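PDB 3CDX: Succinylglutamatedesuccinylase/aspartoacylase from Rhodobacter sphaeroides 2.4.1, which probably hydrolyses carbon-nitrogen bonds of linear amides, using zinc as its likely cofactor, and holds a calcium ion at its metal site in this crystal. Local coordinates for residues R172-A177 and G207-G212; G183-V188 and T249-G254; E279-V284 and G291-W296; D315-F320 and V335-Y340. All blocks are in the same frame, centred on the assembly; numbering follows the deposited sequence.

From the N terminus, helix 169-182 leads through Gly183 into strand 186-189, and these two neighbours in sequence open contacts 1 and 2. Contact 1 closes first, when strand 209-214 comes back against the helix; contact 2 closes later, when the loop at 249-254 returns to the helix end, so the two cross along the chain. Contact 3 then closes a short loop of its own between strands 276-280 and 293-298. Contact 4 follows in series and closes another loop, pairing strands 316-322 and 332-339. Contact 4 joins the others: Met337 packs on His186 and Val188 of contact 2, Trp319 on Val188, Tyr340 touches Arg172 and Leu176 of contact 1, and Val284 of contact 3 meets Trp319.

Contact 1: R172-A177 and G207-G212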
loop_
_atom_site.group_PDB
_atom_site.type_symbol
_atom_site.label_atom_id
_atom_site.label_comp_id
_atom_site.label_asym_id
_atom_site.label_seq_id
_atom_site.Cartn_x
_atom_site.Cartn_y
_atom_site.Cartn_z
ATOM N N ARG A 172 -32.353 9.427 -32.959
ATOM C CA ARG A 172 -33.013 8.758 -31.852
ATOM C C ARG A 172 -33.713 7.517 -32.365
ATOM O O ARG A 172 -33.590 6.434 -31.781
ATOM C CB ARG A 172 -34.017 9.685 -31.179
ATOM C CG ARG A 172 -34.487 9.153 -29.825
ATOM C CD ARG A 172 -35.158 10.204 -29.004
ATOM N NE ARG A 172 -36.404 10.645 -29.616
ATOM C CZ ARG A 172 -36.675 11.915 -29.894
ATOM N NH1 ARG A 172 -35.792 12.869 -29.601
ATOM N NH2 ARG A 172 -37.838 12.234 -30.443
ATOM N N ALA A 173 -34.410 7.674 -33.491
ATOM C CA ALA A 173 -35.065 6.554 -34.163
ATOM C C ALA A 173 -34.046 5.518 -34.588
ATOM O O ALA A 173 -34.272 4.302 -34.473
ATOM C CB ALA A 173 -35.839 7.044 -35.381
ATOM N N ARG A 174 -32.932 5.999 -35.127
ATOM C CA ARG A 174 -31.905 5.110 -35.619
ATOM C C ARG A 174 -31.251 4.318 -34.482
ATOM O O ARG A 174 -30.962 3.138 -34.632
ATOM C CB ARG A 174 -30.855 5.910 -36.358
ATOM C CG ARG A 174 -30.179 5.056 -37.374
ATOM C CD ARG A 174 -29.139 5.782 -38.183
ATOM N NE ARG A 174 -28.300 4.775 -38.824
ATOM C CZ ARG A 174 -27.059 4.990 -39.235
ATOM N NH1 ARG A 174 -26.508 6.197 -39.072
ATOM N NH2 ARG A 174 -26.364 3.999 -39.792
ATOM N N THR A 175 -31.013 4.987 -33.357
ATOM C CA THR A 175 -30.437 4.339 -32.176
ATOM C C THR A 175 -31.465 3.412 -31.501
ATOM O O THR A 175 -31.149 2.256 -31.207
ATOM C CB THR A 175 -29.837 5.356 -31.179
ATOM O OG1 THR A 175 -29.023 6.314 -31.897
ATOM C CG2 THR A 175 -28.995 4.604 -30.089
ATOM N N LEU A 176 -32.704 3.881 -31.347
ATOM C CA LEU A 176 -33.794 3.018 -30.832
ATOM C C LEU A 176 -33.946 1.717 -31.610
ATOM O O LEU A 176 -34.124 0.633 -31.035
ATOM C CB LEU A 176 -35.116 3.771 -30.803
ATOM C CG LEU A 176 -35.267 4.849 -29.721
ATOM C CD1 LEU A 176 -36.493 5.704 -30.024
ATOM C CD2 LEU A 176 -35.355 4.219 -28.322
ATOM N N ALA A 177 -33.808 1.822 -32.916
ATOM C CA ALA A 177 -33.933 0.668 -33.792
ATOM C C ALA A 177 -32.792 -0.311 -33.613
ATOM O O ALA A 177 -32.977 -1.520 -33.756
ATOM C CB ALA A 177 -33.990 1.125 -35.235
ATOM N N GLY A 207 -21.156 11.734 -33.457
ATOM C CA GLY A 207 -22.384 11.475 -34.217
ATOM C C GLY A 207 -22.509 10.076 -34.801
ATOM O O GLY A 207 -23.174 9.873 -35.818
ATOM N N ILE A 208 -21.849 9.117 -34.159
ATOM C CA ILE A 208 -21.905 7.684 -34.497
ATOM C C ILE A 208 -23.018 7.061 -33.643
ATOM O O ILE A 208 -23.208 7.466 -32.498
ATOM C CB ILE A 208 -20.501 7.043 -34.139
ATOM C CG1 ILE A 208 -19.397 7.630 -35.044
ATOM C CG2 ILE A 208 -20.521 5.505 -34.127
ATOM C CD1 ILE A 208 -17.985 7.616 -34.433
ATOM N N VAL A 209 -23.773 6.112 -34.190
ATOM C CA VAL A 209 -24.792 5.398 -33.397
ATOM C C VAL A 209 -24.120 4.656 -32.224
ATOM O O VAL A 209 -23.195 3.897 -32.423
ATOM C CB VAL A 209 -25.610 4.420 -34.246
ATOM C CG1 VAL A 209 -26.558 3.657 -33.386
ATOM C CG2 VAL A 209 -26.391 5.197 -35.363
ATOM N N SER A 210 -24.568 4.924 -31.010
ATOM C CA SER A 210 -23.920 4.396 -29.820
ATOM C C SER A 210 -24.935 3.621 -28.959
ATOM O O SER A 210 -25.984 4.171 -28.556
ATOM C CB SER A 210 -23.337 5.593 -29.045
ATOM O OG SER A 210 -22.998 5.285 -27.712
ATOM N N LEU A 211 -24.623 2.351 -28.697
ATOM C CA LEU A 211 -25.328 1.527 -27.713
ATOM C C LEU A 211 -24.406 1.187 -26.550
ATOM O O LEU A 211 -23.221 0.917 -26.747
ATOM C CB LEU A 211 -25.800 0.213 -28.347
ATOM C CG LEU A 211 -27.030 0.209 -29.250
ATOM C CD1 LEU A 211 -27.353 -1.270 -29.662
ATOM C CD2 LEU A 211 -28.232 0.885 -28.543
ATOM N N GLY A 212 -24.953 1.178 -25.344
ATOM C CA GLY A 212 -24.266 0.608 -24.189
ATOM C C GLY A 212 -24.997 -0.681 -23.861
ATOM O O GLY A 212 -26.096 -0.911 -24.398
HETATM O O HOH W 1 -26.739 7.006 -30.610
#
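Thr175 OG1 is gripped from two directions: it donates to the carbonyl of Leu171 one helical turn back, and it receives a hydrogen from a water at 2.7 Å (Thr175 OG1 to the water oxygen). That water in turn accepts the backbone N-H of Ser210, its oxygen 3.0 Å from Ser210 N, and thereby serves as a polar bridge between the segments. The setting is a helix laid on a strand of the alpha/beta catalytic domain, a fold related to the zinc-dependent exopeptidases. The axes of the segments approach to 8.3 Å and cross at -41°, with Thr175 and Val209 as the nearest backbone points.

The methyl of Thr175 packs on the strand, against a carbonyl and a leucine. With CG2 anti to the backbone N and OG1 beside it (chi1 -47°), the hydroxyl reaches the water and the Leu171 carbonyl while CG2 comes down on the strand, 3.4 Å from Ser210 O and 4.1 Å from Leu211 CD2. Thr175 and Leu211 pass each other heading opposite ways, methyl against methyl.

The side chain of Ser210 lies about 9 Å from that of the calcium ligand His149. Val209 divides its two methyls between the two helix residues. Its CG1 meets Thr175 OG1 at 3.9 Å, whereas the extended Arg174 chain crosses the valine at about a right angle and lays one face of its guanidinium against CG2, displaced toward the rim, with Arg174 NH1 3.8 Å from Val209 CG2.

Contact 2: G183-V188 and T249-G254; sequences GAPHNV and TAQRGG
The C-terminal end of helix 169-182, where Gly183 leaves helical geometry with positive phi, is braced here by a loop returning from farther along the chain, residues 249-254, just before strand 259-271. Gln251 spans the gap. Its NE2 donates to Gly183 O over 3.0 Å in an almost straight bond (178° at the hydrogen), and the acceptor lies in the plane of the Gln251 amide. Seen from the acceptor, the geometry is different: the nitrogen stands well above the carbonyl plane of Gly183 and does not follow a lone pair. Arg231 NH2 binds the same carbonyl oxygen, which is therefore held by two donors.

The amide nitrogen also turns back on its own loop, making a weak bond to Thr249 O at 2.7 Å from Gln251 NE2. CG stands beside the backbone N (chi1 -57°), and a single bend at chi2 (-60°) folds the amide back toward the loop. The other end of the amide is turned to the ring of Pro185, which the Gln251 side chain crosses at about a right angle. There Gln251 OE1 sits 3.3 Å from Pro185 N, a nitrogen with no hydrogen to offer, so the approach is a packing contact.

On the far side of the amide, Thr249 CG2 lies over the backbone of Gly183, 4.2 Å from its CA, while Thr249 OG1 is engaged by Ala256 O. Beyond Gln251 the loop reverses in a type I turn, Gly254 N binding Gln251 O. At the proline, Pro185 CG lies 3.4 Å from Gln251 OE1.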
loop_
_atom_site.group_PDB
_atom_site.type_symbol
_atom_site.label_atom_id
_atom_site.label_comp_id
_atom_site.label_asym_id
_atom_site.label_seq_id
_atom_site.Cartn_x
_atom_site.Cartn_y
_atom_site.Cartn_z
ATOM N N GLY A 183 -31.852 -6.672 -28.991
ATOM C CA GLY A 183 -32.855 -7.599 -28.433
ATOM C C GLY A 183 -32.624 -8.076 -27.016
ATOM O O GLY A 183 -32.836 -9.267 -26.712
ATOM N N ALA A 184 -32.201 -7.162 -26.139
ATOM C CA ALA A 184 -32.146 -7.461 -24.707
ATOM C C ALA A 184 -33.562 -7.254 -24.146
ATOM O O ALA A 184 -34.363 -6.536 -24.747
ATOM C CB ALA A 184 -31.137 -6.573 -24.004
ATOM N N PRO A 185 -33.885 -7.873 -23.008
ATOM C CA PRO A 185 -35.275 -7.678 -22.539
ATOM C C PRO A 185 -35.665 -6.224 -22.395
ATOM O O PRO A 185 -36.824 -5.903 -22.659
ATOM C CB PRO A 185 -35.301 -8.373 -21.173
ATOM C CG PRO A 185 -34.173 -9.315 -21.184
ATOM C CD PRO A 185 -33.124 -8.805 -22.152
ATOM N N HIS A 186 -34.728 -5.367 -21.947
ATOM C CA HIS A 186 -34.995 -3.947 -21.792
ATOM C C HIS A 186 -33.933 -3.078 -22.430
ATOM O O HIS A 186 -32.767 -3.437 -22.450
ATOM C CB HIS A 186 -35.068 -3.555 -20.338
ATOM C CG HIS A 186 -36.174 -4.218 -19.595
ATOM N ND1 HIS A 186 -35.978 -5.346 -18.830
ATOM C CD2 HIS A 186 -37.497 -3.919 -19.515
ATOM C CE1 HIS A 186 -37.142 -5.717 -18.315
ATOM N NE2 HIS A 186 -38.075 -4.862 -18.711
ATOM N N ASN A 187 -34.368 -1.938 -22.962
ATOM C CA ASN A 187 -33.482 -0.904 -23.451
ATOM C C ASN A 187 -33.787 0.286 -22.625
ATOM O O ASN A 187 -34.966 0.645 -22.508
ATOM C CB ASN A 187 -33.728 -0.591 -24.924
ATOM C CG ASN A 187 -32.912 0.581 -25.389
ATOM O OD1 ASN A 187 -31.693 0.556 -25.291
ATOM N ND2 ASN A 187 -33.570 1.607 -25.925
ATOM N N VAL A 188 -32.755 0.864 -22.007
ATOM C CA VAL A 188 -32.913 1.986 -21.100
ATOM C C VAL A 188 -32.330 3.300 -21.665
ATOM O O VAL A 188 -31.139 3.389 -21.954
ATOM C CB VAL A 188 -32.271 1.682 -19.702
ATOM C CG1 VAL A 188 -32.670 2.718 -18.692
ATOM C CG2 VAL A 188 -32.677 0.283 -19.212
ATOM N N THR A 249 -35.014 -11.837 -31.386
ATOM C CA THR A 249 -35.362 -10.906 -30.318
ATOM C C THR A 249 -36.373 -11.488 -29.334
ATOM O O THR A 249 -36.868 -10.771 -28.451
ATOM C CB THR A 249 -35.908 -9.581 -30.908
ATOM O OG1 THR A 249 -37.119 -9.828 -31.630
ATOM C CG2 THR A 249 -34.887 -8.908 -31.860
ATOM N N ALA A 250 -36.705 -12.773 -29.507
ATOM C CA ALA A 250 -37.584 -13.507 -28.595
ATOM C C ALA A 250 -36.964 -13.469 -27.198
ATOM O O ALA A 250 -35.762 -13.602 -27.044
ATOM C CB ALA A 250 -37.773 -14.973 -29.069
ATOM N N GLN A 251 -37.796 -13.259 -26.194
ATOM C CA GLN A 251 -37.319 -13.125 -24.834
ATOM C C GLN A 251 -37.661 -14.389 -24.079
ATOM O O GLN A 251 -38.628 -15.094 -24.434
ATOM C CB GLN A 251 -37.945 -11.894 -24.177
ATOM C CG GLN A 251 -37.655 -10.597 -24.955
ATOM C CD GLN A 251 -36.164 -10.304 -25.066
ATOM O OE1 GLN A 251 -35.392 -10.537 -24.124
ATOM N NE2 GLN A 251 -35.747 -9.821 -26.221
ATOM N N ARG A 252 -36.862 -14.693 -23.062
ATOM C CA ARG A 252 -37.103 -15.879 -22.248
ATOM C C ARG A 252 -38.509 -15.864 -21.685
ATOM O O ARG A 252 -39.162 -16.890 -21.616
ATOM C CB ARG A 252 -36.104 -15.998 -21.083
ATOM C CG ARG A 252 -36.192 -17.362 -20.406
ATOM C CD ARG A 252 -35.194 -17.507 -19.293
ATOM N NE ARG A 252 -33.876 -17.758 -19.831
ATOM C CZ ARG A 252 -33.406 -18.951 -20.152
ATOM N NH1 ARG A 252 -34.153 -20.038 -19.976
ATOM N NH2 ARG A 252 -32.176 -19.057 -20.655
ATOM N N GLY A 253 -38.963 -14.696 -21.255
ATOM C CA GLY A 253 -40.243 -14.599 -20.572
ATOM C C GLY A 253 -41.400 -14.678 -21.544
ATOM O O GLY A 253 -42.557 -14.530 -21.149
ATOM N N GLY A 254 -41.091 -14.879 -22.823
ATOM C CA GLY A 254 -42.134 -14.954 -23.838
ATOM C C GLY A 254 -42.173 -13.853 -24.876
ATOM O O GLY A 254 -42.431 -14.138 -26.054
#

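Contact 3: E279-V284 and G291-W296; sequences EPTHYV and GETAGW
The side chains of Trp296 and Glu279 run alongside each other in the same direction, indole and carboxylate planes 45° apart. The six-membered ring meets the carboxylate obliquely, with Trp296 CE3 3.6 Å from Glu279 OE1. One face of the indole carries the methyl of Thr293 near its rim, and Thr281 CG2 approaches obliquely, 3.8 Å from Trp296 CZ3. Farther along, the His282 ring and the Glu292 carboxylate are 7° from parallel, with His282 NE2 3.7 Å from Glu292 OE2, and Thr293 O lies at the edge of the imidazole.

Beneath these groups runs an antiparallel pair of strands, 276-280 and 293-298, in a four-stranded sheet. Glu279 and Trp296 form a hydrogen-bonded pair, Glu279 N bonded to Trp296 O at 2.8 Å. Thr281 N reaches Ala294 O at 3.0 Å, while the Thr281 hydroxyl donates to Thr293 O, 2.7 Å from OG1. A chi1 of 56° puts OG1 between the backbone N and the carbonyl carbon, turned to Thr293 O. On the other edge of the second strand, Ala294 and Gly295 face Leu310 in a classic beta bulge. Another subunit packs on Glu279 and Pro280 through its Ile71 and Val221.

Glu279 and His282 find firmer partners beyond this pair, OE1 with His298 and ND1 with Glu286, and Glu292 OE2 takes a weak bond from Arg289 N. The carboxylate beside the indole is thus held at one oxygen, while His282 and Glu292, crossing at about a right angle with flat ends nearly parallel, contribute contact, and perhaps mild attraction, without a direct bond.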
loop_
_atom_site.group_PDB
_atom_site.type_symbol
_atom_site.label_atom_id
_atom_site.label_comp_id
_atom_site.label_asym_id
_atom_site.label_seq_id
_atom_site.Cartn_x
_atom_site.Cartn_y
_atom_site.Cartn_z
ATOM N N GLU A 279 -29.899 -4.215 3.518
ATOM C CA GLU A 279 -30.706 -5.399 3.231
ATOM C C GLU A 279 -31.818 -4.991 2.247
ATOM O O GLU A 279 -32.721 -4.199 2.630
ATOM C CB GLU A 279 -31.356 -5.933 4.525
ATOM C CG GLU A 279 -32.298 -7.118 4.278
ATOM C CD GLU A 279 -33.215 -7.402 5.445
ATOM O OE1 GLU A 279 -32.980 -6.886 6.532
ATOM O OE2 GLU A 279 -34.145 -8.177 5.286
ATOM N N PRO A 280 -31.762 -5.501 0.997
ATOM C CA PRO A 280 -32.787 -5.137 0.034
ATOM C C PRO A 280 -34.066 -5.969 0.190
ATOM O O PRO A 280 -34.049 -7.052 0.795
ATOM C CB PRO A 280 -32.136 -5.471 -1.301
ATOM C CG PRO A 280 -31.223 -6.668 -0.978
ATOM C CD PRO A 280 -30.727 -6.395 0.415
ATOM N N THR A 281 -35.163 -5.444 -0.355
ATOM C CA THR A 281 -36.413 -6.166 -0.464
ATOM C C THR A 281 -36.628 -6.763 -1.836
ATOM O O THR A 281 -37.430 -7.676 -1.964
ATOM C CB THR A 281 -37.655 -5.257 -0.129
ATOM O OG1 THR A 281 -37.651 -4.103 -0.959
ATOM C CG2 THR A 281 -37.622 -4.815 1.285
ATOM N N HIS A 282 -35.927 -6.269 -2.860
ATOM C CA HIS A 282 -36.095 -6.746 -4.260
ATOM C C HIS A 282 -34.790 -6.842 -5.010
ATOM O O HIS A 282 -33.847 -6.079 -4.701
ATOM C CB HIS A 282 -36.972 -5.768 -5.067
ATOM C CG HIS A 282 -38.387 -5.723 -4.594
ATOM N ND1 HIS A 282 -39.355 -6.575 -5.078
ATOM C CD2 HIS A 282 -38.982 -4.974 -3.637
ATOM C CE1 HIS A 282 -40.499 -6.339 -4.458
ATOM N NE2 HIS A 282 -40.301 -5.370 -3.579
ATOM N N TYR A 283 -34.755 -7.723 -6.018
ATOM C CA TYR A 283 -33.671 -7.772 -7.002
ATOM C C TYR A 283 -33.988 -7.033 -8.271
ATOM O O TYR A 283 -35.164 -6.757 -8.557
ATOM C CB TYR A 283 -33.354 -9.205 -7.414
ATOM C CG TYR A 283 -32.849 -10.065 -6.301
ATOM C CD1 TYR A 283 -31.844 -9.599 -5.424
ATOM C CD2 TYR A 283 -33.367 -11.347 -6.113
ATOM C CE1 TYR A 283 -31.368 -10.401 -4.392
ATOM C CE2 TYR A 283 -32.905 -12.161 -5.087
ATOM C CZ TYR A 283 -31.909 -11.698 -4.240
ATOM O OH TYR A 283 -31.465 -12.528 -3.233
ATOM N N VAL A 284 -32.952 -6.770 -9.071
ATOM C CA VAL A 284 -33.146 -6.214 -10.414
ATOM C C VAL A 284 -34.160 -7.038 -11.190
ATOM O O VAL A 284 -34.233 -8.270 -11.012
ATOM C CB VAL A 284 -31.808 -6.056 -11.206
ATOM C CG1 VAL A 284 -30.910 -5.103 -10.416
ATOM C CG2 VAL A 284 -31.124 -7.402 -11.482
ATOM N N GLY A 291 -43.298 4.580 -2.562
ATOM C CA GLY A 291 -43.670 4.559 -1.158
ATOM C C GLY A 291 -43.451 3.243 -0.425
ATOM O O GLY A 291 -43.448 3.215 0.810
ATOM N N GLU A 292 -43.256 2.164 -1.172
ATOM C CA GLU A 292 -42.999 0.889 -0.543
ATOM C C GLU A 292 -41.520 0.677 -0.158
ATOM O O GLU A 292 -40.622 1.324 -0.694
ATOM C CB GLU A 292 -43.559 -0.240 -1.400
ATOM C CG GLU A 292 -42.617 -0.854 -2.435
ATOM C CD GLU A 292 -43.355 -1.896 -3.298
ATOM O OE1 GLU A 292 -44.610 -1.978 -3.150
ATOM O OE2 GLU A 292 -42.714 -2.628 -4.094
ATOM N N THR A 293 -41.298 -0.234 0.787
ATOM C CA THR A 293 -39.982 -0.482 1.382
ATOM C C THR A 293 -38.959 -1.012 0.370
ATOM O O THR A 293 -39.202 -2.002 -0.315
ATOM C CB THR A 293 -40.097 -1.402 2.623
ATOM O OG1 THR A 293 -40.954 -0.764 3.578
ATOM C CG2 THR A 293 -38.735 -1.610 3.302
ATOM N N ALA A 294 -37.833 -0.304 0.257
ATOM C CA ALA A 294 -36.742 -0.729 -0.647
ATOM C C ALA A 294 -35.721 -1.629 0.082
ATOM O O ALA A 294 -35.067 -2.480 -0.559
ATOM C CB ALA A 294 -36.058 0.475 -1.301
ATOM N N GLY A 295 -35.643 -1.471 1.403
ATOM C CA GLY A 295 -34.738 -2.237 2.259
ATOM C C GLY A 295 -34.387 -1.404 3.464
ATOM O O GLY A 295 -35.011 -0.365 3.686
ATOM N N TRP A 296 -33.407 -1.863 4.243
ATOM C CA TRP A 296 -33.034 -1.288 5.537
ATOM C C TRP A 296 -31.516 -1.251 5.683
ATOM O O TRP A 296 -30.807 -2.197 5.299
ATOM C CB TRP A 296 -33.567 -2.154 6.710
ATOM C CG TRP A 296 -35.036 -2.355 6.752
ATOM C CD1 TRP A 296 -35.953 -1.567 7.409
ATOM C CD2 TRP A 296 -35.782 -3.395 6.110
ATOM N NE1 TRP A 296 -37.224 -2.068 7.216
ATOM C CE2 TRP A 296 -37.152 -3.179 6.419
ATOM C CE3 TRP A 296 -35.427 -4.505 5.315
ATOM C CZ2 TRP A 296 -38.162 -4.026 5.964
ATOM C CZ3 TRP A 296 -36.412 -5.325 4.845
ATOM C CH2 TRP A 296 -37.777 -5.093 5.169
#

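Contact 4: D315-F320 and V335-Y340; sequences DGIVWF and VVMEDY
Val335 O takes two donors, Trp319 N at 2.9 Å and, weakly, Phe320 N at 3.4 Å, the signature of a classic beta bulge in which Trp319 and Phe320 together face Val335. Val335 returns its own N-H to Phe320 O, 3.1 Å from Val335 N. Before the bulge the antiparallel register is regular: Ile317 and Met337 form a reciprocal hydrogen-bonded pair, Ile317 N to Met337 O at 3.0 Å and Met337 N to Ile317 O at 2.9 Å. Val318 and Val336 follow as a non-hydrogen-bonded pair. The outer backbone edges have partners too: Val336 bonds to Ala268, Gly316 to Val288, and Val318 to Gly285 and Glu286.

Side-chain ends do likewise: Trp319 NE1 is bonded to Ser160 OG, Glu338 OE1 makes a salt bridge with Arg314, and Asp315 OD1 accepts from Thr290 N. From the bulge itself, the Phe320 side chain lies about 8 Å from the bound calcium, and its ring also meets Trp38 of another subunit.

Met337 packs along Trp319, the first residue of the bulge, and back to Ile317. Its CG lies between backbone N and carbonyl carbon (chi1 63°), the chain extending past Trp319. The sulfur makes an oblique Met-aromatic contact, SD 4.4 Å from the centroid of the Trp319 five-membered ring, while Val335 CG1 sits at the edge of that indole. The Met337 CE methyl lies 3.6 Å from Ile317 CG2.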
loop_
_atom_site.group_PDB
_atom_site.type_symbol
_atom_site.label_atom_id
_atom_site.label_comp_id
_atom_site.label_asym_id
_atom_site.label_seq_id
_atom_site.Cartn_x
_atom_site.Cartn_y
_atom_site.Cartn_z
ATOM N N ASP A 315 -42.788 4.169 -9.155
ATOM C CA ASP A 315 -43.243 2.867 -9.661
ATOM C C ASP A 315 -42.347 2.478 -10.838
ATOM O O ASP A 315 -41.864 3.352 -11.565
ATOM C CB ASP A 315 -44.701 2.898 -10.152
ATOM C CG ASP A 315 -45.696 3.390 -9.086
ATOM O OD1 ASP A 315 -45.363 3.456 -7.889
ATOM O OD2 ASP A 315 -46.837 3.722 -9.461
ATOM N N GLY A 316 -42.174 1.176 -11.065
ATOM C CA GLY A 316 -41.334 0.708 -12.150
ATOM C C GLY A 316 -40.687 -0.653 -11.904
ATOM O O GLY A 316 -41.197 -1.467 -11.147
ATOM N N ILE A 317 -39.561 -0.899 -12.569
ATOM C CA ILE A 317 -38.828 -2.167 -12.496
ATOM C C ILE A 317 -37.399 -1.810 -12.026
ATOM O O ILE A 317 -36.810 -0.808 -12.485
ATOM C CB ILE A 317 -38.823 -2.854 -13.887
ATOM C CG1 ILE A 317 -40.267 -3.038 -14.366
ATOM C CG2 ILE A 317 -38.009 -4.211 -13.922
ATOM C CD1 ILE A 317 -40.409 -3.859 -15.610
ATOM N N VAL A 318 -36.869 -2.573 -11.068
ATOM C CA VAL A 318 -35.495 -2.358 -10.618
ATOM C C VAL A 318 -34.539 -2.632 -11.781
ATOM O O VAL A 318 -34.536 -3.712 -12.367
ATOM C CB VAL A 318 -35.130 -3.176 -9.324
ATOM C CG1 VAL A 318 -33.700 -2.886 -8.859
ATOM C CG2 VAL A 318 -36.108 -2.809 -8.186
ATOM N N TRP A 319 -33.751 -1.622 -12.131
ATOM C CA TRP A 319 -32.778 -1.762 -13.216
ATOM C C TRP A 319 -31.387 -2.142 -12.678
ATOM O O TRP A 319 -30.786 -3.116 -13.170
ATOM C CB TRP A 319 -32.692 -0.477 -14.026
ATOM C CG TRP A 319 -31.705 -0.535 -15.163
ATOM C CD1 TRP A 319 -31.404 -1.615 -15.957
ATOM C CD2 TRP A 319 -30.879 0.527 -15.612
ATOM N NE1 TRP A 319 -30.461 -1.271 -16.890
ATOM C CE2 TRP A 319 -30.104 0.036 -16.681
ATOM C CE3 TRP A 319 -30.717 1.860 -15.216
ATOM C CZ2 TRP A 319 -29.205 0.836 -17.374
ATOM C CZ3 TRP A 319 -29.791 2.655 -15.901
ATOM C CH2 TRP A 319 -29.051 2.135 -16.966
ATOM N N PHE A 320 -30.901 -1.323 -11.723
ATOM C CA PHE A 320 -29.715 -1.581 -10.888
ATOM C C PHE A 320 -30.146 -1.859 -9.467
ATOM O O PHE A 320 -30.933 -1.102 -8.888
ATOM C CB PHE A 320 -28.753 -0.382 -10.847
ATOM C CG PHE A 320 -27.844 -0.269 -12.038
ATOM C CD1 PHE A 320 -28.262 -0.640 -13.301
ATOM C CD2 PHE A 320 -26.532 0.238 -11.888
ATOM C CE1 PHE A 320 -27.390 -0.541 -14.414
ATOM C CE2 PHE A 320 -25.659 0.327 -12.998
ATOM C CZ PHE A 320 -26.107 -0.051 -14.256
ATOM N N VAL A 335 -31.859 1.811 -8.603
ATOM C CA VAL A 335 -32.265 2.744 -9.629
ATOM C C VAL A 335 -33.431 2.050 -10.326
ATOM O O VAL A 335 -33.303 0.905 -10.802
ATOM C CB VAL A 335 -31.150 3.004 -10.639
ATOM C CG1 VAL A 335 -31.612 4.064 -11.681
ATOM C CG2 VAL A 335 -29.868 3.445 -9.929
ATOM N N VAL A 336 -34.561 2.755 -10.354
ATOM C CA VAL A 336 -35.815 2.239 -10.949
ATOM C C VAL A 336 -36.025 2.819 -12.360
ATOM O O VAL A 336 -35.855 4.041 -12.585
ATOM C CB VAL A 336 -37.005 2.562 -9.998
ATOM C CG1 VAL A 336 -38.358 2.062 -10.541
ATOM C CG2 VAL A 336 -36.706 1.974 -8.611
ATOM N N MET A 337 -36.353 1.942 -13.302
ATOM C CA MET A 337 -36.664 2.331 -14.670
ATOM C C MET A 337 -38.181 2.256 -14.830
ATOM O O MET A 337 -38.806 1.536 -14.090
ATOM C CB MET A 337 -35.935 1.458 -15.693
ATOM C CG MET A 337 -36.266 -0.039 -15.710
ATOM S SD MET A 337 -35.199 -1.002 -16.825
ATOM C CE MET A 337 -35.888 -2.577 -16.398
ATOM N N GLU A 338 -38.747 3.013 -15.774
ATOM C CA GLU A 338 -40.201 3.101 -16.027
ATOM C C GLU A 338 -40.380 2.992 -17.538
ATOM O O GLU A 338 -39.408 3.194 -18.276
ATOM C CB GLU A 338 -40.781 4.432 -15.490
ATOM C CG GLU A 338 -40.255 5.734 -16.167
ATOM C CD GLU A 338 -40.625 7.054 -15.448
ATOM O OE1 GLU A 338 -41.661 7.111 -14.731
ATOM O OE2 GLU A 338 -39.871 8.074 -15.607
ATOM N N ASP A 339 -41.592 2.645 -17.998
ATOM C CA ASP A 339 -41.910 2.556 -19.439
ATOM C C ASP A 339 -41.472 3.827 -20.134
ATOM O O ASP A 339 -41.630 4.936 -19.582
ATOM C CB ASP A 339 -43.418 2.386 -19.683
ATOM C CG ASP A 339 -43.925 0.986 -19.348
ATOM O OD1 ASP A 339 -43.105 0.048 -19.214
ATOM O OD2 ASP A 339 -45.163 0.815 -19.241
ATOM N N TYR A 340 -40.928 3.651 -21.331
ATOM C CA TYR A 340 -40.443 4.735 -22.159
ATOM C C TYR A 340 -41.572 5.593 -22.724
ATOM O O TYR A 340 -42.543 5.063 -23.258
ATOM C CB TYR A 340 -39.644 4.181 -23.333
ATOM C CG TYR A 340 -39.073 5.240 -24.252
ATOM C CD1 TYR A 340 -37.994 6.047 -23.846
ATOM C CD2 TYR A 340 -39.609 5.447 -25.529
ATOM C CE1 TYR A 340 -37.460 7.035 -24.696
ATOM C CE2 TYR A 340 -39.082 6.439 -26.387
ATOM C CZ TYR A 340 -38.011 7.218 -25.967
ATOM O OH TYR A 340 -37.502 8.173 -26.810
#